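Local coordinates for protein Lys-gingipain catalytic subunit (Porphyromonas gingivalis, PDB 6I9A) that cleaves protein substrates after lysine as a cysteine endopeptidase, and may act as a virulence factor in periodontal disease, at residues 137-142 and 363-368; 321-326 and 367-372; 110-115 and 349-354; 102-107 and 353-358. All coordinates share one frame; numbering follows the deposited sequence.

Overall arrangement
Followed from the N terminus, the chain lays down the first partners of contacts 4, 3 and 1 in turn, at 102-107, 110-115 and 137-142, each closing a loop of over 200 residues; contact 2, from 321-326, closes one of 40. Contacts 4 and 3 end on helix 350-356 and the start of strand 357-361, sharing Tyr353 and Trp354; the span 110-354 lies within 102-358. The loop after that strand completes contacts 1 and 2, which share Pro367 and Tyr368, and each crosses contacts 3 and 4. Contacts 1, 3 and 4 join elements around the four-stranded parallel sheet to the end of the six-stranded one; contact 2 joins the start of helix 325-342 to the loop after strand 357-361.

Contact 1. Residues 137-142 and 363-368; sequences LMYEKA and GSVMPY
Tyr139, near the end of helix 126-141, and Tyr368, in the loop after strand 357-361, lie against each other and are joined by two hydrogen bonds, a compact example of two tyrosines locking a helix to a loop. Their long axes run in opposite directions. The pair is oblique, planes inclined by 31° and centroids 4.7 Å apart, with Tyr368 CE2 over one face of the Tyr139 ring. Tyr139 CZ comes within 3.3 Å of Tyr368 CD2, the tight spot of the contact. Because chi1 of Tyr139 is -174°, with CG opposite the backbone N, the ring extends over to the loop. Tyr368 donates twice to Tyr139, from its N to the hydroxyl OH (2.9 Å) and from its own OH to the carbonyl O (2.8 Å). A water joins Tyr139 OH to Tyr368 O, and Val365 CG1 packs at Tyr139 CE2 (3.7 Å).

The neighbouring side, around Glu140, is looser and wet. Its OE2 rests 3.6 Å from Val365 CG2, but reaches the loop's polar backbone through two waters, one leading to Met366 N and the other to Ser364 O. The other oxygen, OE1, turns to Lys35 and Trp34 of helix 25-37. Beyond the end of the helix, Ala142, with positive phi, is the C-prime residue of a Schellman motif.

The direct bonds fix where the hydroxyl ends sit, and ring-to-ring packing probably restrains the rotation. Glu140, probably ionised, meets the loop through water while Lys35 answers its charge; the tyrosine half combines close packing with two direct bonds.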
# COMPACT_ATOMS: atom_id res chain seq x y z
N LEU A 137 -4.02 10.97 -5.42
CA LEU A 137 -4.81 12.09 -4.91
C LEU A 137 -6.29 11.88 -5.23
O LEU A 137 -7.15 12.10 -4.37
CB LEU A 137 -4.32 13.42 -5.52
CG LEU A 137 -2.95 13.90 -5.05
CD1 LEU A 137 -2.51 15.14 -5.81
CD2 LEU A 137 -3.00 14.23 -3.56
N MET A 138 -6.60 11.47 -6.47
CA MET A 138 -8.01 11.27 -6.80
C MET A 138 -8.61 10.16 -5.96
O MET A 138 -9.73 10.25 -5.44
CB MET A 138 -8.16 10.93 -8.28
CG MET A 138 -9.60 10.55 -8.60
SD MET A 138 -10.06 10.62 -10.33
CE MET A 138 -10.18 12.44 -10.52
N TYR A 139 -7.83 9.07 -5.76
CA TYR A 139 -8.35 7.95 -5.00
C TYR A 139 -8.56 8.30 -3.53
O TYR A 139 -9.64 8.07 -2.95
CB TYR A 139 -7.38 6.76 -5.13
CG TYR A 139 -7.93 5.49 -4.49
CD1 TYR A 139 -8.76 4.63 -5.21
CD2 TYR A 139 -7.62 5.17 -3.17
CE1 TYR A 139 -9.27 3.49 -4.63
CE2 TYR A 139 -8.13 4.02 -2.58
CZ TYR A 139 -8.92 3.17 -3.33
OH TYR A 139 -9.39 2.02 -2.75
N GLU A 140 -7.55 8.91 -2.90
CA GLU A 140 -7.60 9.20 -1.45
C GLU A 140 -8.54 10.36 -1.09
O GLU A 140 -9.13 10.36 -0.01
CB GLU A 140 -6.20 9.52 -0.91
CG GLU A 140 -5.25 8.34 -1.01
CD GLU A 140 -4.09 8.54 -0.05
OE1 GLU A 140 -3.36 9.55 -0.18
OE2 GLU A 140 -3.87 7.67 0.82
N LYS A 141 -8.64 11.35 -1.99
CA LYS A 141 -9.57 12.47 -1.78
C LYS A 141 -10.96 12.09 -2.28
O LYS A 141 -11.93 12.85 -2.04
CB LYS A 141 -9.10 13.72 -2.51
CG LYS A 141 -7.80 14.26 -1.91
CD LYS A 141 -7.47 15.57 -2.63
CE LYS A 141 -6.32 16.30 -2.01
NZ LYS A 141 -6.30 17.73 -2.51
N ALA A 142 -11.09 10.92 -2.96
CA ALA A 142 -12.36 10.42 -3.48
C ALA A 142 -13.07 11.44 -4.35
O ALA A 142 -14.26 11.69 -4.21
CB ALA A 142 -13.27 9.94 -2.35
N GLY A 363 2.23 2.90 -0.99
CA GLY A 363 1.88 1.91 0.01
C GLY A 363 1.14 2.43 1.22
O GLY A 363 0.57 1.66 2.01
N SER A 364 1.10 3.78 1.37
CA SER A 364 0.39 4.39 2.50
C SER A 364 -1.09 4.60 2.25
O SER A 364 -1.81 5.01 3.16
CB SER A 364 1.05 5.71 2.93
OG SER A 364 0.81 6.75 2.00
N VAL A 365 -1.57 4.32 1.03
CA VAL A 365 -3.02 4.43 0.75
C VAL A 365 -3.74 3.39 1.59
O VAL A 365 -3.28 2.24 1.76
CB VAL A 365 -3.27 4.19 -0.76
CG1 VAL A 365 -4.77 4.05 -1.06
CG2 VAL A 365 -2.66 5.31 -1.60
N MET A 366 -4.93 3.74 2.07
CA MET A 366 -5.87 2.86 2.72
C MET A 366 -6.93 2.45 1.69
O MET A 366 -7.84 3.23 1.39
CB MET A 366 -6.55 3.52 3.93
CG MET A 366 -5.62 3.69 5.08
SD MET A 366 -6.58 3.87 6.58
CE MET A 366 -5.26 4.10 7.77
N PRO A 367 -6.86 1.26 1.11
CA PRO A 367 -7.84 0.92 0.08
C PRO A 367 -9.22 0.81 0.67
O PRO A 367 -9.45 0.24 1.75
CB PRO A 367 -7.36 -0.45 -0.47
CG PRO A 367 -5.87 -0.47 -0.09
CD PRO A 367 -5.84 0.20 1.26
N TYR A 368 -10.21 1.28 -0.12
CA TYR A 368 -11.61 1.06 0.25
C TYR A 368 -11.96 -0.43 0.05
O TYR A 368 -11.22 -1.19 -0.62
CB TYR A 368 -12.54 1.95 -0.65
CG TYR A 368 -12.13 3.41 -0.65
CD1 TYR A 368 -12.11 4.14 0.53
CD2 TYR A 368 -11.77 4.04 -1.82
CE1 TYR A 368 -11.72 5.48 0.54
CE2 TYR A 368 -11.38 5.38 -1.84
CZ TYR A 368 -11.33 6.09 -0.65
OH TYR A 368 -10.90 7.39 -0.59
O HOH W 1 -10.91 0.06 -3.14
O HOH W 2 -5.94 6.44 1.89
O HOH W 3 -2.34 7.83 2.99

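Contact 2. Residues 321-326 and 367-372; sequences SYNTVN and PYRAMP. With NA (sodium ion), chain E.
Asn323 and Arg369 cross at about a right angle, while the flat ends of their side chains are turned only 29° from each other. The meeting point is Asn323 OD1, 2.9 Å from Arg369 NH1. The bond is weak, bent to 130° at the hydrogen. The same oxygen is a ligand of the sodium ion at 2.4 Å, and the ion also takes Ser321 O and Tyr322 O. Carbonyl oxygens of Ala315, Thr316 and Leu318 complete the site. A kink at chi3 of Arg369 (-69°) swings its guanidinium back toward the ion-binding loop. Asn323 ND2 serves other partners, among them Glu319 just ahead in the chain.

A second crossing, also near perpendicular, is apolar. Val325 CG2, on the first turn of helix 325-342, lies 3.7 Å from Pro367 CG, and Pro367 CD sits 3.3 Å from Asn323 O. That carbonyl does not meet a protein donor across the contact; a water donates to it and to Pro367 O, 2.8 Å from each, and so links the two backbones. Thr324, the N-cap residue, starts the helix between these two crossings.

One amide oxygen therefore faces two cations, and Arg369 NH1 itself is close to the sodium ion. Metal coordination probably polarises the Asn323 C=O, and its oxygen, which both cations approach at about a right angle, would partly offset the repulsion between them.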
# COMPACT_ATOMS: atom_id res chain seq x y z
N SER A 321 -7.65 -3.20 11.61
CA SER A 321 -6.20 -3.26 11.41
C SER A 321 -5.98 -3.72 9.99
O SER A 321 -6.91 -4.10 9.25
CB SER A 321 -5.54 -4.21 12.42
OG SER A 321 -5.98 -5.55 12.27
N TYR A 322 -4.71 -3.64 9.55
CA TYR A 322 -4.26 -4.04 8.21
C TYR A 322 -5.11 -3.33 7.15
O TYR A 322 -5.73 -3.93 6.28
CB TYR A 322 -4.29 -5.57 8.03
CG TYR A 322 -3.28 -6.29 8.88
CD1 TYR A 322 -1.99 -6.50 8.42
CD2 TYR A 322 -3.62 -6.75 10.16
CE1 TYR A 322 -1.05 -7.12 9.21
CE2 TYR A 322 -2.65 -7.40 10.96
CZ TYR A 322 -1.40 -7.59 10.44
OH TYR A 322 -0.40 -8.24 11.16
N ASN A 323 -5.10 -2.00 7.23
CA ASN A 323 -5.91 -1.14 6.37
C ASN A 323 -5.12 -0.37 5.33
O ASN A 323 -5.75 0.38 4.58
CB ASN A 323 -6.78 -0.20 7.23
CG ASN A 323 -7.87 -1.01 7.90
OD1 ASN A 323 -8.36 -2.00 7.31
ND2 ASN A 323 -8.27 -0.67 9.12
N THR A 324 -3.80 -0.56 5.22
CA THR A 324 -3.00 0.08 4.18
C THR A 324 -2.61 -0.91 3.10
O THR A 324 -2.60 -2.13 3.33
CB THR A 324 -1.77 0.73 4.79
OG1 THR A 324 -0.93 -0.28 5.36
CG2 THR A 324 -2.11 1.85 5.75
N VAL A 325 -2.15 -0.40 1.99
CA VAL A 325 -1.57 -1.24 0.92
C VAL A 325 -0.36 -2.01 1.48
O VAL A 325 -0.26 -3.24 1.33
CB VAL A 325 -1.14 -0.38 -0.28
CG1 VAL A 325 -0.32 -1.22 -1.26
CG2 VAL A 325 -2.37 0.20 -1.00
N ASN A 326 0.56 -1.31 2.17
CA ASN A 326 1.72 -2.04 2.71
C ASN A 326 1.27 -3.15 3.62
O ASN A 326 1.90 -4.22 3.63
CB ASN A 326 2.66 -1.11 3.49
CG ASN A 326 3.82 -0.66 2.63
OD1 ASN A 326 3.81 0.43 2.04
ND2 ASN A 326 4.86 -1.49 2.54
N PRO A 367 -6.86 1.26 1.11
CA PRO A 367 -7.84 0.92 0.08
C PRO A 367 -9.22 0.81 0.67
O PRO A 367 -9.45 0.24 1.75
CB PRO A 367 -7.36 -0.45 -0.47
CG PRO A 367 -5.87 -0.47 -0.09
CD PRO A 367 -5.84 0.20 1.26
N TYR A 368 -10.21 1.28 -0.12
CA TYR A 368 -11.61 1.06 0.25
C TYR A 368 -11.96 -0.43 0.05
O TYR A 368 -11.22 -1.19 -0.62
CB TYR A 368 -12.54 1.95 -0.65
CG TYR A 368 -12.13 3.41 -0.65
CD1 TYR A 368 -12.11 4.14 0.53
CD2 TYR A 368 -11.77 4.04 -1.82
CE1 TYR A 368 -11.72 5.48 0.54
CE2 TYR A 368 -11.38 5.38 -1.84
CZ TYR A 368 -11.33 6.09 -0.65
OH TYR A 368 -10.90 7.39 -0.59
N ARG A 369 -13.05 -0.86 0.67
CA ARG A 369 -13.55 -2.22 0.55
C ARG A 369 -14.97 -2.10 0.09
O ARG A 369 -15.89 -1.90 0.90
CB ARG A 369 -13.42 -2.96 1.87
CG ARG A 369 -11.96 -3.24 2.27
CD ARG A 369 -11.88 -3.98 3.65
NE ARG A 369 -12.29 -3.14 4.79
CZ ARG A 369 -11.46 -2.35 5.45
NH1 ARG A 369 -10.22 -2.19 5.04
NH2 ARG A 369 -11.91 -1.62 6.49
N ALA A 370 -15.17 -2.17 -1.22
CA ALA A 370 -16.43 -1.83 -1.90
C ALA A 370 -16.73 -0.33 -1.65
O ALA A 370 -15.78 0.46 -1.60
CB ALA A 370 -17.56 -2.78 -1.49
N MET A 371 -18.02 0.09 -1.63
CA MET A 371 -18.27 1.53 -1.51
C MET A 371 -17.92 2.02 -0.12
O MET A 371 -18.51 1.57 0.86
CB MET A 371 -19.73 1.83 -1.82
CG MET A 371 -20.05 3.32 -1.79
SD MET A 371 -19.30 4.25 -3.13
CE MET A 371 -20.23 3.63 -4.54
N PRO A 372 -17.03 3.01 0.01
CA PRO A 372 -16.71 3.49 1.38
C PRO A 372 -17.90 4.24 1.99
O PRO A 372 -18.78 4.76 1.29
CB PRO A 372 -15.50 4.41 1.16
CG PRO A 372 -15.67 4.88 -0.31
CD PRO A 372 -16.20 3.65 -1.02
NA NA E . -8.04 -4.41 7.21
O HOH W 4 -8.54 0.64 4.40

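Contact 3. Residues 110-115 and 349-354; sequences GDYFPE and GAHYYW. With CA (calcium ion), chain G.
Tyr112 and His351 hold each other by reciprocal CH-pi contacts, the striking feature of an interface that no hydrogen bond crosses. His351 CA stands over the centre of the Tyr112 ring, 3.9 Å from the centroid, while Tyr112 CB stands over the face of the imidazole. The two rings make an offset stack, with planes at 26° and Tyr112 CD2 3.4 Å from His351 CG. Tyr112 reaches this place with chi1 at 53°, its CG wedged between the backbone N and the carbonyl carbon.

The cluster continues through Trp354. Tyr112 CD1 meets Trp354 CD1 at 3.5 Å, with the rings near parallel but slid apart. Phe113 sets CD1 against the indole, toward its rim, the two rings oblique, and its own ring stacks with that of His6. Pro114 CD abuts Trp354 CE3 (3.5 Å), on the benzene side of the indole, whose NE1 is tied to Thr337 of helix 325-342.

Behind the aromatic residues lies a calcium loop. Asp111 OD1 binds the ion at 2.4 Å and also accepts from Phe113 N, closing an Asx turn. Phe113 O, both carboxylate oxygens of Glu115, two waters and Asp109 OD1 make up the rest of the shell.

Asp111 and Phe113, on either side of Tyr112, both bind the ion, which probably holds the backbone there and presents the ring to helix 350-356. The price is polar: Tyr112 O is buried here with no partner in the model, and cohesion rests on aromatic and CH-pi contacts.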
# COMPACT_ATOMS: atom_id res chain seq x y z
N GLY A 110 18.83 -6.66 13.46
CA GLY A 110 19.46 -7.80 12.83
C GLY A 110 18.64 -8.79 12.03
O GLY A 110 19.22 -9.63 11.33
N ASP A 111 17.33 -8.77 12.22
CA ASP A 111 16.54 -9.81 11.58
C ASP A 111 16.07 -9.37 10.18
O ASP A 111 16.50 -8.33 9.65
CB ASP A 111 15.40 -10.22 12.52
CG ASP A 111 14.33 -9.20 12.70
OD1 ASP A 111 14.30 -8.18 11.91
OD2 ASP A 111 13.48 -9.38 13.59
N TYR A 112 15.18 -10.17 9.57
CA TYR A 112 14.74 -9.82 8.21
C TYR A 112 13.35 -9.16 8.17
O TYR A 112 12.78 -8.94 7.09
CB TYR A 112 14.82 -11.00 7.24
CG TYR A 112 14.12 -12.26 7.70
CD1 TYR A 112 12.74 -12.28 7.92
CD2 TYR A 112 14.84 -13.43 7.96
CE1 TYR A 112 12.09 -13.43 8.36
CE2 TYR A 112 14.20 -14.58 8.37
CZ TYR A 112 12.82 -14.58 8.58
OH TYR A 112 12.15 -15.71 9.01
N PHE A 113 12.80 -8.84 9.35
CA PHE A 113 11.53 -8.15 9.41
C PHE A 113 11.73 -6.65 9.34
O PHE A 113 12.51 -6.10 10.14
CB PHE A 113 10.77 -8.47 10.68
CG PHE A 113 10.29 -9.89 10.79
CD1 PHE A 113 9.10 -10.28 10.22
CD2 PHE A 113 11.07 -10.85 11.42
CE1 PHE A 113 8.64 -11.61 10.34
CE2 PHE A 113 10.62 -12.17 11.54
CZ PHE A 113 9.41 -12.54 10.98
N PRO A 114 11.05 -5.96 8.45
CA PRO A 114 11.18 -4.49 8.40
C PRO A 114 10.77 -3.80 9.67
O PRO A 114 9.84 -4.24 10.38
CB PRO A 114 10.20 -4.08 7.28
CG PRO A 114 10.07 -5.32 6.43
CD PRO A 114 10.12 -6.47 7.42
N GLU A 115 11.40 -2.64 9.92
CA GLU A 115 11.00 -1.71 11.00
C GLU A 115 9.98 -0.70 10.53
O GLU A 115 9.37 -0.06 11.39
CB GLU A 115 12.25 -0.97 11.53
CG GLU A 115 12.89 -1.70 12.72
CD GLU A 115 13.22 -3.15 12.44
OE1 GLU A 115 12.45 -4.02 12.91
OE2 GLU A 115 14.22 -3.42 11.74
N GLY A 349 11.04 -20.36 1.64
CA GLY A 349 11.42 -19.79 2.93
C GLY A 349 11.02 -18.35 3.11
O GLY A 349 10.88 -17.57 2.17
N ALA A 350 10.86 -17.99 4.38
CA ALA A 350 10.36 -16.67 4.77
C ALA A 350 11.34 -15.58 4.39
O ALA A 350 10.89 -14.50 3.95
CB ALA A 350 10.10 -16.63 6.27
N HIS A 351 12.63 -15.75 4.68
CA HIS A 351 13.58 -14.67 4.42
C HIS A 351 13.47 -14.22 2.93
O HIS A 351 13.43 -13.02 2.62
CB HIS A 351 14.98 -15.13 4.81
CG HIS A 351 16.02 -14.05 4.80
ND1 HIS A 351 17.28 -14.31 5.32
CD2 HIS A 351 15.97 -12.75 4.40
CE1 HIS A 351 17.98 -13.18 5.20
NE2 HIS A 351 17.23 -12.20 4.66
N TYR A 352 13.47 -15.20 2.03
CA TYR A 352 13.30 -14.93 0.62
C TYR A 352 12.06 -14.06 0.38
O TYR A 352 12.11 -13.10 -0.38
CB TYR A 352 13.21 -16.26 -0.12
CG TYR A 352 13.09 -16.15 -1.62
CD1 TYR A 352 11.88 -15.82 -2.22
CD2 TYR A 352 14.16 -16.49 -2.45
CE1 TYR A 352 11.75 -15.80 -3.61
CE2 TYR A 352 14.03 -16.47 -3.83
CZ TYR A 352 12.83 -16.13 -4.41
OH TYR A 352 12.73 -16.19 -5.78
N TYR A 353 10.91 -14.44 0.99
CA TYR A 353 9.66 -13.68 0.77
C TYR A 353 9.76 -12.24 1.25
O TYR A 353 9.31 -11.33 0.53
CB TYR A 353 8.43 -14.38 1.39
CG TYR A 353 7.70 -15.14 0.29
CD1 TYR A 353 6.41 -14.79 -0.10
CD2 TYR A 353 8.35 -16.14 -0.44
CE1 TYR A 353 5.79 -15.40 -1.19
CE2 TYR A 353 7.77 -16.71 -1.57
CZ TYR A 353 6.49 -16.34 -1.93
OH TYR A 353 5.92 -16.92 -3.03
N TRP A 354 10.40 -11.99 2.41
CA TRP A 354 10.55 -10.61 2.87
C TRP A 354 11.44 -9.84 1.92
O TRP A 354 11.19 -8.64 1.73
CB TRP A 354 11.07 -10.60 4.31
CG TRP A 354 10.02 -11.03 5.31
CD1 TRP A 354 9.86 -12.28 5.87
CD2 TRP A 354 8.92 -10.23 5.78
NE1 TRP A 354 8.76 -12.29 6.68
CE2 TRP A 354 8.15 -11.04 6.64
CE3 TRP A 354 8.51 -8.91 5.53
CZ2 TRP A 354 7.00 -10.56 7.30
CZ3 TRP A 354 7.40 -8.44 6.19
CH2 TRP A 354 6.63 -9.25 7.04
CA CA G . 13.81 -5.88 12.03
O HOH W 5 12.27 -6.96 13.50
O HOH W 6 15.75 -5.89 10.58

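Contact 4. Residues 102-107 and 353-358; sequences DLYYSA and YWEAYH
With CG anti to the carbonyl carbon (chi1 -73°) and its chain extended beyond, Glu355 carries its carboxylate from helix 350-356 to the hydroxyl of Tyr104, which has the same first torsion. The contact belongs to the two-sheet alpha/beta catalytic domain of the C25 peptidases: it sets the short, weakly bonded helix 103-106 against helix 350-356 and strand 357-361, the outermost strand of the six-stranded sheet. Tyr104 OH donates to Glu355 OE2 over 2.5 Å, using the anti lone pair of that oxygen. The oxygen lies at the edge of the tyrosine ring, in its plane, while the carboxylate plane is turned 85° from it. Backbone N-H groups of Lys95 and Lys96 hold the two carboxylate oxygens from elsewhere, and Tyr104 OH is shared with His351.

Between the polar ends packs Leu103. Its CD2 touches Glu355 CG at 3.7 Å and its CD1 lies 3.8 Å from Trp354 O.

At the far end the imidazole of His358 turns its NE2 edge to the backbone of Asp102. Asp102 N donates to His358 NE2 (2.9 Å, 159° at the hydrogen), almost exactly in the ring plane, whereas the Asp102 carboxylate is bound by Arg120. An NE2 that accepts suggests a neutral ring with its proton on ND1. That second nitrogen fixes the ring's rotation: His358 ND1 donates to Ala356 O at 2.9 Å, approaching from above the carbonyl plane.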
# COMPACT_ATOMS: atom_id res chain seq x y z
N ASP A 102 14.49 -3.76 -1.75
CA ASP A 102 14.49 -2.58 -0.89
C ASP A 102 14.43 -2.99 0.59
O ASP A 102 14.42 -2.12 1.47
CB ASP A 102 13.29 -1.65 -1.19
CG ASP A 102 13.44 -0.87 -2.46
OD1 ASP A 102 14.60 -0.67 -2.88
OD2 ASP A 102 12.39 -0.45 -3.04
N LEU A 103 14.42 -4.31 0.87
CA LEU A 103 14.24 -4.74 2.26
C LEU A 103 15.26 -4.12 3.20
O LEU A 103 14.89 -3.78 4.35
CB LEU A 103 14.38 -6.28 2.34
CG LEU A 103 14.23 -6.85 3.77
CD1 LEU A 103 12.88 -6.57 4.39
CD2 LEU A 103 14.51 -8.34 3.77
N TYR A 104 16.52 -4.03 2.76
CA TYR A 104 17.57 -3.63 3.72
C TYR A 104 17.59 -2.13 4.01
O TYR A 104 18.23 -1.73 4.98
CB TYR A 104 18.90 -4.19 3.27
CG TYR A 104 18.81 -5.71 3.35
CD1 TYR A 104 18.75 -6.48 2.19
CD2 TYR A 104 18.66 -6.35 4.57
CE1 TYR A 104 18.57 -7.86 2.24
CE2 TYR A 104 18.47 -7.72 4.65
CZ TYR A 104 18.43 -8.48 3.48
OH TYR A 104 18.18 -9.83 3.54
N TYR A 105 16.81 -1.34 3.29
CA TYR A 105 16.58 0.04 3.75
C TYR A 105 15.67 0.04 4.98
O TYR A 105 15.85 0.86 5.88
CB TYR A 105 15.91 0.88 2.66
CG TYR A 105 16.80 1.11 1.44
CD1 TYR A 105 18.09 1.64 1.57
CD2 TYR A 105 16.34 0.81 0.16
CE1 TYR A 105 18.90 1.84 0.45
CE2 TYR A 105 17.15 0.99 -0.97
CZ TYR A 105 18.43 1.52 -0.82
OH TYR A 105 19.24 1.69 -1.91
N SER A 106 14.69 -0.89 5.01
CA SER A 106 13.64 -1.00 6.04
C SER A 106 14.05 -1.87 7.23
O SER A 106 13.50 -1.67 8.32
CB SER A 106 12.35 -1.56 5.43
OG SER A 106 12.34 -2.95 5.13
N ALA A 107 14.94 -2.80 7.04
CA ALA A 107 15.34 -3.78 8.05
C ALA A 107 16.51 -3.20 8.77
O ALA A 107 17.63 -3.23 8.28
CB ALA A 107 15.66 -5.12 7.37
N TYR A 353 10.91 -14.44 0.99
CA TYR A 353 9.66 -13.68 0.77
C TYR A 353 9.76 -12.24 1.25
O TYR A 353 9.31 -11.33 0.53
CB TYR A 353 8.43 -14.38 1.39
CG TYR A 353 7.70 -15.14 0.29
CD1 TYR A 353 6.41 -14.79 -0.10
CD2 TYR A 353 8.35 -16.14 -0.44
CE1 TYR A 353 5.79 -15.40 -1.19
CE2 TYR A 353 7.77 -16.71 -1.57
CZ TYR A 353 6.49 -16.34 -1.93
OH TYR A 353 5.92 -16.92 -3.03
N TRP A 354 10.40 -11.99 2.41
CA TRP A 354 10.55 -10.61 2.87
C TRP A 354 11.44 -9.84 1.92
O TRP A 354 11.19 -8.64 1.73
CB TRP A 354 11.07 -10.60 4.31
CG TRP A 354 10.02 -11.03 5.31
CD1 TRP A 354 9.86 -12.28 5.87
CD2 TRP A 354 8.92 -10.23 5.78
NE1 TRP A 354 8.76 -12.29 6.68
CE2 TRP A 354 8.15 -11.04 6.64
CE3 TRP A 354 8.51 -8.91 5.53
CZ2 TRP A 354 7.00 -10.56 7.30
CZ3 TRP A 354 7.40 -8.44 6.19
CH2 TRP A 354 6.63 -9.25 7.04
N GLU A 355 12.46 -10.46 1.30
CA GLU A 355 13.27 -9.80 0.28
C GLU A 355 12.53 -9.64 -1.06
O GLU A 355 12.91 -8.77 -1.87
CB GLU A 355 14.54 -10.60 0.00
CG GLU A 355 15.60 -10.57 1.09
CD GLU A 355 16.86 -11.32 0.73
OE1 GLU A 355 16.83 -12.18 -0.19
OE2 GLU A 355 17.90 -11.03 1.35
N ALA A 356 11.59 -10.53 -1.35
CA ALA A 356 11.00 -10.63 -2.68
C ALA A 356 9.90 -9.60 -2.96
O ALA A 356 9.90 -8.94 -4.00
CB ALA A 356 10.40 -12.03 -2.87
N TYR A 357 8.90 -9.53 -2.06
CA TYR A 357 7.71 -8.72 -2.33
C TYR A 357 7.96 -7.25 -2.09
O TYR A 357 8.65 -6.86 -1.11
CB TYR A 357 6.52 -9.26 -1.55
CG TYR A 357 5.74 -10.30 -2.34
CD1 TYR A 357 6.09 -11.66 -2.30
CD2 TYR A 357 4.70 -9.93 -3.18
CE1 TYR A 357 5.41 -12.60 -3.07
CE2 TYR A 357 4.00 -10.87 -3.92
CZ TYR A 357 4.35 -12.20 -3.85
OH TYR A 357 3.60 -13.09 -4.59
N HIS A 358 7.41 -6.43 -2.97
CA HIS A 358 7.53 -4.98 -2.88
C HIS A 358 6.23 -4.31 -3.18
O HIS A 358 5.41 -4.83 -3.94
CB HIS A 358 8.56 -4.50 -3.94
CG HIS A 358 9.99 -4.86 -3.59
ND1 HIS A 358 10.47 -6.13 -3.77
CD2 HIS A 358 10.96 -4.10 -3.02
CE1 HIS A 358 11.73 -6.11 -3.32
NE2 HIS A 358 12.07 -4.91 -2.85